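Periplasmic oligopeptide-binding protein (Burkholderia pseudomallei, PDB 3ZS6) probably binds oligopeptides in the periplasm and passes them to an ABC transporter for uptake into the cell. Local coordinates at residues A[5-13]-A[229-237]; A[205-213]-A[498-506]. One frame throughout, in Å; residues are numbered along the deposited sequence.

Interaction 1 (A[5-13]-A[229-237]); sequences QDLTRQVPA and GQIDYTYSI
Asp232 holds Thr8 at both of its backbone polar groups: Asp232 N donates to Thr8 O (2.9 Å), and Thr8 N donates to Asp232 OD2 (2.9 Å) through the carboxylate's anti lone pair. With CG set beside its own backbone N (chi1 -52°), Asp232 can turn OD2 back onto the residue that its amide already grips. Further along, Gln10 N gives a nearly straight bond to Tyr233 O (2.9 Å), and the Gln10 side chain, bent at its second torsion, brings OE1 to Tyr235 N (2.9 Å). That last N-H points straight at the oxygen (175°) but comes from above the amide plane, not along a lone pair.

Two aromatic contacts accompany these bonds. The Arg9 side chain runs alongside Tyr233, pointing the same way, with CZ 4.3 Å from the ring centroid in a cation-pi contact and the two planes tilted 43° apart. Pro12 crosses Tyr235 at about a right angle and lays CG over the middle of the ring face, 3.8 Å from its centroid, as a CH-pi contact.

Behind this first shell, Arg9 NH1 and NH2 are bonded to Ser499 OG and Arg497 O, which fixes the guanidinium over Tyr233. Tyr484 OH binds Asp232 OD1, a water donates to OD2 (2.6 Å), and Trp26 meets the Tyr235 ring edge-to-face. The loop leaves helix 219-227 through a Schellman motif at Gly229 and then runs beside strand 6-11, an outermost strand of a four-stranded mixed sheet; on its inner side strand 6-11 pairs in parallel with strand 210-215. Side-chain oxygens of Asp232, on the loop, and Gln10, on the strand, thus accept N-H bonds that backbone carbonyls take in regular strand pairing, and the several donors around Asp232 probably favour its charged form.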
loop_
_atom_site.group_PDB
_atom_site.type_symbol
_atom_site.label_atom_id
_atom_site.label_comp_id
_atom_site.label_asym_id
_atom_site.label_seq_id
_atom_site.Cartn_x
_atom_site.Cartn_y
_atom_site.Cartn_z
ATOM N N GLN A 5 24.486 16.777 0.599
ATOM C CA GLN A 5 23.308 16.118 1.148
ATOM C C GLN A 5 22.261 15.920 0.056
ATOM O O GLN A 5 21.130 16.388 0.178
ATOM C CB GLN A 5 22.732 16.944 2.310
ATOM C CG GLN A 5 23.667 17.053 3.526
ATOM C CD GLN A 5 23.811 15.731 4.283
ATOM O OE1 GLN A 5 22.950 14.852 4.189
ATOM N NE2 GLN A 5 24.902 15.588 5.036
ATOM N N ASP A 6 22.664 15.256 -1.027
ATOM C CA ASP A 6 21.749 14.891 -2.105
ATOM C C ASP A 6 21.433 13.414 -1.986
ATOM O O ASP A 6 22.335 12.590 -1.835
ATOM C CB ASP A 6 22.377 15.130 -3.484
ATOM C CG ASP A 6 22.644 16.596 -3.768
ATOM O OD1 ASP A 6 22.145 17.457 -3.020
ATOM O OD2 ASP A 6 23.347 16.892 -4.755
ATOM N N LEU A 7 20.155 13.073 -2.081
ATOM C CA LEU A 7 19.744 11.676 -2.017
ATOM C C LEU A 7 18.995 11.291 -3.281
ATOM O O LEU A 7 18.095 12.012 -3.711
ATOM C CB LEU A 7 18.851 11.446 -0.802
ATOM C CG LEU A 7 18.363 10.007 -0.612
ATOM C CD1 LEU A 7 19.523 9.114 -0.178
ATOM C CD2 LEU A 7 17.237 9.989 0.412
ATOM N N THR A 8 19.368 10.156 -3.869
ATOM C CA THR A 8 18.692 9.631 -5.050
ATOM C C THR A 8 18.090 8.265 -4.724
ATOM O O THR A 8 18.818 7.329 -4.360
ATOM C CB THR A 8 19.665 9.492 -6.234
ATOM O OG1 THR A 8 20.196 10.777 -6.564
ATOM C CG2 THR A 8 18.958 8.913 -7.464
ATOM N N ARG A 9 16.768 8.162 -4.847
ATOM C CA ARG A 9 16.038 6.941 -4.496
ATOM C C ARG A 9 15.364 6.355 -5.734
ATOM O O ARG A 9 14.788 7.091 -6.534
ATOM C CB ARG A 9 14.956 7.244 -3.442
ATOM C CG ARG A 9 15.466 7.992 -2.199
ATOM C CD ARG A 9 14.295 8.474 -1.317
ATOM N NE ARG A 9 13.490 7.363 -0.800
ATOM C CZ ARG A 9 12.878 7.361 0.382
ATOM N NH1 ARG A 9 12.966 8.423 1.180
ATOM N NH2 ARG A 9 12.179 6.289 0.769
ATOM N N GLN A 10 15.420 5.035 -5.881
ATOM C CA GLN A 10 14.783 4.371 -7.023
ATOM C C GLN A 10 13.390 3.883 -6.641
ATOM O O GLN A 10 13.211 3.247 -5.595
ATOM C CB GLN A 10 15.631 3.197 -7.530
ATOM C CG GLN A 10 14.964 2.373 -8.664
ATOM C CD GLN A 10 14.630 0.928 -8.266
ATOM O OE1 GLN A 10 15.310 0.317 -7.440
ATOM N NE2 GLN A 10 13.593 0.375 -8.885
ATOM N N VAL A 11 12.402 4.198 -7.475
ATOM C CA VAL A 11 11.047 3.663 -7.289
ATOM C C VAL A 11 10.665 2.718 -8.443
ATOM O O VAL A 11 11.197 2.836 -9.548
ATOM C CB VAL A 11 10.004 4.784 -7.091
ATOM C CG1 VAL A 11 10.205 5.470 -5.723
ATOM C CG2 VAL A 11 10.080 5.799 -8.225
ATOM N N PRO A 12 9.751 1.765 -8.181
ATOM C CA PRO A 12 9.499 0.664 -9.129
ATOM C C PRO A 12 8.704 1.061 -10.379
ATOM O O PRO A 12 8.624 0.271 -11.317
ATOM C CB PRO A 12 8.702 -0.345 -8.290
ATOM C CG PRO A 12 7.990 0.519 -7.261
ATOM C CD PRO A 12 8.988 1.610 -6.927
ATOM N N ALA A 13 8.137 2.263 -10.399
ATOM C CA ALA A 13 7.324 2.695 -11.535
ATOM C C ALA A 13 7.034 4.195 -11.460
ATOM O O ALA A 13 7.275 4.822 -10.424
ATOM C CB ALA A 13 6.016 1.909 -11.576
ATOM N N GLY A 229 27.024 4.125 -8.469
ATOM C CA GLY A 229 26.870 5.297 -7.626
ATOM C C GLY A 229 25.873 6.321 -8.149
ATOM O O GLY A 229 25.894 7.477 -7.734
ATOM N N GLN A 230 25.006 5.904 -9.067
ATOM C CA GLN A 230 23.948 6.775 -9.580
ATOM C C GLN A 230 22.721 6.802 -8.652
ATOM O O GLN A 230 21.887 7.703 -8.730
ATOM C CB GLN A 230 23.504 6.310 -10.966
ATOM C CG GLN A 230 24.565 6.369 -12.052
ATOM C CD GLN A 230 24.080 5.730 -13.345
ATOM O OE1 GLN A 230 24.372 4.566 -13.624
ATOM N NE2 GLN A 230 23.315 6.484 -14.129
ATOM N N ILE A 231 22.612 5.797 -7.790
ATOM C CA ILE A 231 21.484 5.661 -6.874
ATOM C C ILE A 231 22.018 5.370 -5.477
ATOM O O ILE A 231 23.005 4.660 -5.340
ATOM C CB ILE A 231 20.581 4.489 -7.311
ATOM C CG1 ILE A 231 19.942 4.793 -8.664
ATOM C CG2 ILE A 231 19.515 4.205 -6.261
ATOM C CD1 ILE A 231 19.174 3.622 -9.250
ATOM N N ASP A 232 21.381 5.904 -4.440
ATOM C CA ASP A 232 21.861 5.656 -3.077
ATOM C C ASP A 232 20.988 4.658 -2.325
ATOM O O ASP A 232 21.361 4.186 -1.246
ATOM C CB ASP A 232 21.893 6.952 -2.258
ATOM C CG ASP A 232 22.642 8.070 -2.953
ATOM O OD1 ASP A 232 23.871 7.947 -3.123
ATOM O OD2 ASP A 232 21.998 9.078 -3.311
ATOM N N TYR A 233 19.827 4.346 -2.899
ATOM C CA TYR A 233 18.724 3.748 -2.156
ATOM C C TYR A 233 17.817 3.065 -3.176
ATOM O O TYR A 233 17.088 3.739 -3.896
ATOM C CB TYR A 233 17.974 4.894 -1.459
ATOM C CG TYR A 233 16.899 4.547 -0.444
ATOM C CD1 TYR A 233 15.695 3.968 -0.837
ATOM C CD2 TYR A 233 17.070 4.854 0.909
ATOM C CE1 TYR A 233 14.695 3.680 0.092
ATOM C CE2 TYR A 233 16.078 4.571 1.847
ATOM C CZ TYR A 233 14.896 3.982 1.431
ATOM O OH TYR A 233 13.911 3.693 2.347
ATOM N N THR A 234 17.871 1.735 -3.254
ATOM C CA THR A 234 17.061 1.019 -4.236
ATOM C C THR A 234 15.682 0.691 -3.686
ATOM O O THR A 234 15.440 0.771 -2.486
ATOM C CB THR A 234 17.709 -0.321 -4.689
ATOM O OG1 THR A 234 17.613 -1.292 -3.635
ATOM C CG2 THR A 234 19.170 -0.125 -5.096
ATOM N N TYR A 235 14.787 0.280 -4.574
ATOM C CA TYR A 235 13.467 -0.164 -4.160
ATOM C C TYR A 235 13.548 -1.542 -3.497
ATOM O O TYR A 235 13.028 -1.755 -2.396
ATOM C CB TYR A 235 12.532 -0.206 -5.364
ATOM C CG TYR A 235 11.227 -0.910 -5.085
ATOM C CD1 TYR A 235 10.310 -0.379 -4.183
ATOM C CD2 TYR A 235 10.908 -2.105 -5.725
ATOM C CE1 TYR A 235 9.110 -1.019 -3.919
ATOM C CE2 TYR A 235 9.706 -2.751 -5.477
ATOM C CZ TYR A 235 8.813 -2.203 -4.575
ATOM O OH TYR A 235 7.626 -2.848 -4.323
ATOM N N SER A 236 14.226 -2.472 -4.160
ATOM C CA SER A 236 14.378 -3.834 -3.661
ATOM C C SER A 236 15.712 -4.417 -4.132
ATOM O O SER A 236 16.682 -3.692 -4.318
ATOM C CB SER A 236 13.212 -4.696 -4.152
ATOM O OG SER A 236 13.338 -6.039 -3.731
ATOM N N ILE A 237 15.756 -5.730 -4.326
ATOM C CA ILE A 237 16.888 -6.365 -5.002
ATOM C C ILE A 237 16.350 -7.349 -6.046
ATOM O O ILE A 237 15.218 -7.805 -5.929
ATOM C CB ILE A 237 17.792 -7.130 -4.018
ATOM C CG1 ILE A 237 16.955 -8.021 -3.099
ATOM C CG2 ILE A 237 18.637 -6.156 -3.188
ATOM C CD1 ILE A 237 17.777 -9.065 -2.376
HETATM O O HOH W 1 22.610 11.122 -4.791
HETATM O O HOH W 2 15.371 -2.331 -6.864
HETATM O O HOH W 3 13.355 2.854 -2.944
#

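Interaction 2 (A[205-213]-A[498-506]); sequences NVVIRKVTY and ASQDMYLIK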
loop_
_atom_site.group_PDB
_atom_site.type_symbol
_atom_site.label_atom_id
_atom_site.label_comp_id
_atom_site.label_asym_id
_atom_site.label_seq_id
_atom_site.Cartn_x
_atom_site.Cartn_y
_atom_site.Cartn_z
ATOM N N ASN A 205 15.810 21.164 11.257
ATOM C CA ASN A 205 16.183 19.781 11.551
ATOM C C ASN A 205 16.153 18.843 10.337
ATOM O O ASN A 205 16.410 17.649 10.461
ATOM C CB ASN A 205 15.326 19.220 12.693
ATOM C CG ASN A 205 15.697 19.821 14.046
ATOM O OD1 ASN A 205 16.875 19.898 14.393
ATOM N ND2 ASN A 205 14.694 20.275 14.799
ATOM N N VAL A 206 15.845 19.385 9.166
ATOM C CA VAL A 206 15.880 18.607 7.928
ATOM C C VAL A 206 17.280 18.700 7.309
ATOM O O VAL A 206 17.721 19.782 6.921
ATOM C CB VAL A 206 14.833 19.119 6.914
ATOM C CG1 VAL A 206 14.885 18.306 5.626
ATOM C CG2 VAL A 206 13.435 19.087 7.519
ATOM N N VAL A 207 17.977 17.569 7.227
ATOM C CA VAL A 207 19.362 17.555 6.768
ATOM C C VAL A 207 19.496 17.389 5.252
ATOM O O VAL A 207 20.217 18.141 4.605
ATOM C CB VAL A 207 20.170 16.452 7.479
ATOM C CG1 VAL A 207 21.575 16.343 6.880
ATOM C CG2 VAL A 207 20.231 16.729 8.981
ATOM N N ILE A 208 18.801 16.406 4.690
ATOM C CA ILE A 208 18.859 16.155 3.253
ATOM C C ILE A 208 18.298 17.345 2.483
ATOM O O ILE A 208 17.177 17.782 2.740
ATOM C CB ILE A 208 18.079 14.877 2.894
ATOM C CG1 ILE A 208 18.698 13.675 3.607
ATOM C CG2 ILE A 208 18.032 14.673 1.371
ATOM C CD1 ILE A 208 20.059 13.306 3.097
ATOM N N ARG A 209 19.086 17.878 1.552
ATOM C CA ARG A 209 18.737 19.132 0.874
ATOM C C ARG A 209 18.104 18.929 -0.502
ATOM O O ARG A 209 17.462 19.827 -1.041
ATOM C CB ARG A 209 19.968 20.046 0.750
ATOM C CG ARG A 209 20.461 20.591 2.088
ATOM C CD ARG A 209 21.518 21.661 1.916
ATOM N NE ARG A 209 22.780 21.162 1.371
ATOM C CZ ARG A 209 23.780 20.677 2.109
ATOM N NH1 ARG A 209 23.659 20.600 3.435
ATOM N NH2 ARG A 209 24.905 20.265 1.524
ATOM N N LYS A 210 18.297 17.751 -1.076
ATOM C CA LYS A 210 17.732 17.473 -2.387
ATOM C C LYS A 210 17.403 15.999 -2.502
ATOM O O LYS A 210 18.217 15.144 -2.139
ATOM C CB LYS A 210 18.704 17.887 -3.504
ATOM C CG LYS A 210 18.205 17.503 -4.898
ATOM C CD LYS A 210 18.877 18.309 -6.000
ATOM C CE LYS A 210 20.073 17.595 -6.580
ATOM N NZ LYS A 210 20.463 18.210 -7.894
ATOM N N VAL A 211 16.213 15.701 -3.010
ATOM C CA VAL A 211 15.814 14.321 -3.242
ATOM C C VAL A 211 15.424 14.123 -4.702
ATOM O O VAL A 211 14.653 14.906 -5.268
ATOM C CB VAL A 211 14.624 13.906 -2.345
ATOM C CG1 VAL A 211 14.324 12.418 -2.512
ATOM C CG2 VAL A 211 14.914 14.220 -0.900
ATOM N N THR A 212 15.974 13.079 -5.307
ATOM C CA THR A 212 15.664 12.720 -6.675
ATOM C C THR A 212 15.037 11.322 -6.684
ATOM O O THR A 212 15.615 10.377 -6.136
ATOM C CB THR A 212 16.941 12.716 -7.536
ATOM O OG1 THR A 212 17.476 14.045 -7.613
ATOM C CG2 THR A 212 16.653 12.196 -8.944
ATOM N N TYR A 213 13.852 11.204 -7.281
ATOM C CA TYR A 213 13.181 9.912 -7.450
ATOM C C TYR A 213 13.244 9.450 -8.912
ATOM O O TYR A 213 12.743 10.138 -9.814
ATOM C CB TYR A 213 11.714 9.984 -6.997
ATOM C CG TYR A 213 11.528 9.955 -5.495
ATOM C CD1 TYR A 213 11.604 8.760 -4.795
ATOM C CD2 TYR A 213 11.269 11.118 -4.775
ATOM C CE1 TYR A 213 11.447 8.721 -3.412
ATOM C CE2 TYR A 213 11.107 11.087 -3.392
ATOM C CZ TYR A 213 11.198 9.883 -2.719
ATOM O OH TYR A 213 11.038 9.827 -1.342
ATOM N N ALA A 498 10.505 8.309 5.167
ATOM C CA ALA A 498 10.589 9.642 4.582
ATOM C C ALA A 498 12.028 10.101 4.467
ATOM O O ALA A 498 12.871 9.763 5.301
ATOM C CB ALA A 498 9.788 10.634 5.424
ATOM N N SER A 499 12.311 10.893 3.441
ATOM C CA SER A 499 13.665 11.402 3.250
ATOM C C SER A 499 14.156 12.297 4.406
ATOM O O SER A 499 15.345 12.302 4.733
ATOM C CB SER A 499 13.753 12.144 1.917
ATOM O OG SER A 499 13.384 11.288 0.850
ATOM N N GLN A 500 13.249 13.049 5.029
ATOM C CA GLN A 500 13.660 14.003 6.064
ATOM C C GLN A 500 14.209 13.330 7.325
ATOM O O GLN A 500 14.822 13.987 8.176
ATOM C CB GLN A 500 12.519 14.956 6.440
ATOM C CG GLN A 500 11.369 14.301 7.209
ATOM C CD GLN A 500 10.520 15.327 7.952
ATOM O OE1 GLN A 500 9.330 15.502 7.676
ATOM N NE2 GLN A 500 11.139 16.010 8.903
ATOM N N ASP A 501 13.974 12.030 7.459
ATOM C CA ASP A 501 14.442 11.306 8.635
ATOM C C ASP A 501 15.839 10.714 8.424
ATOM O O ASP A 501 16.432 10.172 9.357
ATOM C CB ASP A 501 13.429 10.222 9.047
ATOM C CG ASP A 501 12.085 10.816 9.480
ATOM O OD1 ASP A 501 12.093 11.809 10.231
ATOM O OD2 ASP A 501 11.024 10.312 9.054
ATOM N N MET A 502 16.366 10.830 7.205
ATOM C CA MET A 502 17.710 10.323 6.908
ATOM C C MET A 502 18.723 11.466 6.740
ATOM O O MET A 502 18.346 12.633 6.673
ATOM C CB MET A 502 17.683 9.401 5.677
ATOM C CG MET A 502 17.002 8.049 5.946
ATOM S SD MET A 502 16.812 6.997 4.483
ATOM C CE MET A 502 15.408 7.796 3.695
ATOM N N TYR A 503 20.005 11.122 6.685
ATOM C CA TYR A 503 21.060 12.117 6.575
ATOM C C TYR A 503 22.322 11.443 6.075
ATOM O O TYR A 503 22.569 10.275 6.372
ATOM C CB TYR A 503 21.324 12.781 7.938
ATOM C CG TYR A 503 21.471 11.777 9.062
ATOM C CD1 TYR A 503 22.699 11.209 9.356
ATOM C CD2 TYR A 503 20.367 11.373 9.804
ATOM C CE1 TYR A 503 22.833 10.281 10.374
ATOM C CE2 TYR A 503 20.485 10.443 10.813
ATOM C CZ TYR A 503 21.719 9.901 11.097
ATOM O OH TYR A 503 21.829 8.977 12.107
ATOM N N LEU A 504 23.132 12.184 5.327
ATOM C CA LEU A 504 24.364 11.629 4.774
ATOM C C LEU A 504 25.536 11.864 5.705
ATOM O O LEU A 504 25.707 12.960 6.232
ATOM C CB LEU A 504 24.660 12.215 3.392
ATOM C CG LEU A 504 23.584 11.981 2.329
ATOM C CD1 LEU A 504 24.160 12.222 0.946
ATOM C CD2 LEU A 504 23.019 10.571 2.424
ATOM N N ILE A 505 26.342 10.829 5.909
ATOM C CA ILE A 505 27.525 10.946 6.758
ATOM C C ILE A 505 28.799 10.739 5.954
ATOM O O ILE A 505 28.751 10.326 4.794
ATOM C CB ILE A 505 27.508 9.919 7.897
ATOM C CG1 ILE A 505 27.338 8.509 7.326
ATOM C CG2 ILE A 505 26.392 10.235 8.871
ATOM C CD1 ILE A 505 27.290 7.424 8.382
ATOM N N LYS A 506 29.936 11.031 6.582
ATOM C CA LYS A 506 31.235 10.757 5.984
ATOM C C LYS A 506 31.566 11.758 4.886
ATOM O O LYS A 506 31.752 11.382 3.729
ATOM C CB LYS A 506 31.278 9.324 5.439
ATOM C CG LYS A 506 32.553 8.979 4.703
ATOM C CD LYS A 506 32.647 7.492 4.385
ATOM C CE LYS A 506 34.056 7.145 3.903
ATOM N NZ LYS A 506 34.235 5.696 3.607
HETATM O O HOH W 4 13.374 16.082 10.352
HETATM O O HOH W 5 16.990 14.796 6.383
#
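The Tyr213 ring is met obliquely by Ser499 OG, which lies 3.5 Å from Tyr213 OH; both hydroxyls are hydrogen-bonded to Asp34 OD2. The Tyr503 ring has Ile505 CG2 at its edge, in plane, and leads away from 205-213, and it is Tyr503 CB that touches Val207 CG1 (3.7 Å). The contact packs a 3-10 turn, 499-501, and the C-terminal strand that follows it against strand 210-215, a member of a mixed four-stranded sheet, and its lead-in, in a fold consistent with type 2 periplasmic binding proteins; strand 503-504 itself pairs with 485-486.

Ile208 sits at the middle of the packing. With CG1 beside the backbone N (chi1 -61°), it lies against Met502 O (3.3 Å), while CD1 reaches over to Leu504 CG (3.8 Å), the two side chains crossing at about a right angle. Both methyls of Val211 lie against Ser499 OG, and CG2 also touches CB; Val206 lies across Gln500.

The direct contacts are mostly van der Waals packing, with two waters between the segments. One water accepts a hydrogen bond from Gln500 NE2 (2.7 Å) and reaches Asn205 O only weakly; another accepts from Ile208 N (3.0 Å) and lies 2.6 Å from Met502 O, one of several acceptors competing for its protons.

From the N terminus, strand 6-11 comes first, and interaction 1 closes a loop of 215 residues when the chain returns as 229-237. Before that, 205-213 has already passed; its partner is the last residues, 498-506, which close the longer loop of interaction 2. The four segments therefore alternate, and the two closures cross rather than nest. Strands 6-11 and 210-215 join them as parallel neighbours in one sheet, probably through Leu7 N to Lys210 O and Arg9 N to Thr212 O. Together the contacts pack the segment after helix 219-227 and the C-terminal tail against one sheet, which includes the N-terminal strand, with Asp6 O packed on Leu504 CD1.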